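Local coordinates for geranyltranstransferase (IspA) (Helicobacter pylori, PDB 3LLW), which probably acts as a magnesium-dependent prenyltransferase of the FPP/GGPP synthase family, joining isoprenoid diphosphates in isoprene biosynthesis, at residues A[62-66]-A[67-71]. Residues are numbered along the deposited sequence; the frame is centred on the assembly and turned at random.
Sequences ALVGQ and KDYSN
V64 and Y69 meet through two torsions: chi1 of 62° sets V64 CG1 between its own backbone N and carbonyl carbon, while chi1 of 173° puts Y69 CG opposite its main-chain nitrogen, beside the carbonyl carbon. The two side chains cross at about a right angle in the tight turn between two consecutive helices, where helix 51-63 ends and the short helix 66-71 begins, within the all-helical prenyl synthase fold. V64 is the first residue to leave helical geometry, and its extended backbone redirects the chain; G65 follows as N-cap residue of the second helix. V64 CG1 lies at the rim of the Y69 ring, near its plane, 3.7 Å from Y69 CD2. The other methyl, V64 CG2, lies against the first turn of the new helix, 3.8 Å from Y69 N and 4.0 Å from D68 CB. That turn is closed by Y69 N, which donates to G65 O at 2.9 Å with an N-H...O angle of 154°, the first i to i+4 bond of the helix. One residue on, Q66 O receives two weak bonds, from S70 N at 3.5 Å and from S70 OG at 3.4 Å. The corner is largely exposed, but Y69 is buried: its side chain packs on L57, L60 and C61 of helix 51-63, its ring meets F10 edge-to-face, and its hydroxyl hydrogen-bonds E14, tying the short helix to helices 51-63 and 6-23. Beside the G65-Y69 bond, Y69 CB sits 3.4 Å from G65 O, the same oxygen that accepts Y69 N.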
loop_
_atom_site.group_PDB
_atom_site.type_symbol
_atom_site.label_atom_id
_atom_site.label_comp_id
_atom_site.label_asym_id
_atom_site.label_seq_id
_atom_site.Cartn_x
_atom_site.Cartn_y
_atom_site.Cartn_z
ATOM N N ALA A 62 10.753 -2.190 26.050
ATOM C CA ALA A 62 11.928 -2.784 26.657
ATOM C C ALA A 62 13.219 -2.033 26.334
ATOM O O ALA A 62 14.099 -1.915 27.186
ATOM C CB ALA A 62 12.050 -4.205 26.219
ATOM N N LEU A 63 13.330 -1.514 25.115
ATOM C CA LEU A 63 14.617 -1.004 24.621
ATOM C C LEU A 63 14.810 0.503 24.757
ATOM O O LEU A 63 15.949 0.983 24.806
ATOM C CB LEU A 63 14.866 -1.453 23.178
ATOM C CG LEU A 63 15.165 -2.933 22.907
ATOM C CD1 LEU A 63 15.140 -3.189 21.403
ATOM C CD2 LEU A 63 16.491 -3.404 23.517
ATOM N N VAL A 64 13.714 1.251 24.806
ATOM C CA VAL A 64 13.816 2.681 25.086
ATOM C C VAL A 64 13.465 2.935 26.558
ATOM O O VAL A 64 12.598 2.256 27.114
ATOM C CB VAL A 64 12.987 3.552 24.074
ATOM C CG1 VAL A 64 11.508 3.244 24.133
ATOM C CG2 VAL A 64 13.226 5.044 24.292
ATOM N N GLY A 65 14.180 3.869 27.193
ATOM C CA GLY A 65 13.890 4.286 28.573
ATOM C C GLY A 65 12.493 4.869 28.686
ATOM O O GLY A 65 12.013 5.499 27.738
ATOM N N GLN A 66 11.849 4.652 29.836
ATOM C CA GLN A 66 10.442 5.035 30.066
ATOM C C GLN A 66 10.087 6.504 29.795
ATOM O O GLN A 66 8.977 6.798 29.348
ATOM C CB GLN A 66 10.001 4.657 31.480
ATOM C CG GLN A 66 9.616 3.190 31.647
ATOM C CD GLN A 66 9.126 2.856 33.054
ATOM O OE1 GLN A 66 8.496 3.681 33.721
ATOM N NE2 GLN A 66 9.410 1.634 33.505
ATOM N N LYS A 67 11.022 7.417 30.056
ATOM C CA LYS A 67 10.760 8.847 29.876
ATOM C C LYS A 67 10.997 9.340 28.449
ATOM O O LYS A 67 10.259 10.202 27.958
ATOM C CB LYS A 67 11.544 9.683 30.893
ATOM C CG LYS A 67 10.920 9.674 32.291
ATOM C CD LYS A 67 11.331 10.899 33.099
ATOM C CE LYS A 67 10.387 11.133 34.273
ATOM N NZ LYS A 67 10.615 12.463 34.904
ATOM N N ASP A 68 12.014 8.782 27.790
ATOM C CA ASP A 68 12.304 9.082 26.382
ATOM C C ASP A 68 11.274 8.436 25.458
ATOM O O ASP A 68 11.028 8.926 24.352
ATOM C CB ASP A 68 13.719 8.632 26.003
ATOM C CG ASP A 68 14.804 9.345 26.812
ATOM O OD1 ASP A 68 16.000 9.062 26.576
ATOM O OD2 ASP A 68 14.470 10.181 27.685
ATOM N N TYR A 69 10.688 7.332 25.920
ATOM C CA TYR A 69 9.536 6.719 25.271
ATOM C C TYR A 69 8.370 7.706 25.201
ATOM O O TYR A 69 7.831 7.949 24.121
ATOM C CB TYR A 69 9.117 5.446 26.015
ATOM C CG TYR A 69 7.827 4.819 25.529
ATOM C CD1 TYR A 69 6.601 5.198 26.062
ATOM C CD2 TYR A 69 7.834 3.831 24.544
ATOM C CE1 TYR A 69 5.414 4.619 25.612
ATOM C CE2 TYR A 69 6.654 3.255 24.090
ATOM C CZ TYR A 69 5.452 3.653 24.626
ATOM O OH TYR A 69 4.284 3.073 24.181
ATOM N N SER A 70 8.013 8.283 26.349
ATOM C CA SER A 70 6.809 9.121 26.491
ATOM C C SER A 70 6.845 10.428 25.702
ATOM O O SER A 70 5.793 11.010 25.422
ATOM C CB SER A 70 6.492 9.388 27.968
ATOM O OG SER A 70 5.997 8.212 28.589
ATOM N N ASN A 71 8.053 10.874 25.352
ATOM C CA ASN A 71 8.249 11.914 24.340
ATOM C C ASN A 71 7.525 11.588 23.037
ATOM O O ASN A 71 6.776 12.410 22.510
ATOM C CB ASN A 71 9.740 12.085 24.027
ATOM C CG ASN A 71 10.428 13.084 24.937
ATOM O OD1 ASN A 71 9.796 13.997 25.477
ATOM N ND2 ASN A 71 11.739 12.926 25.097
#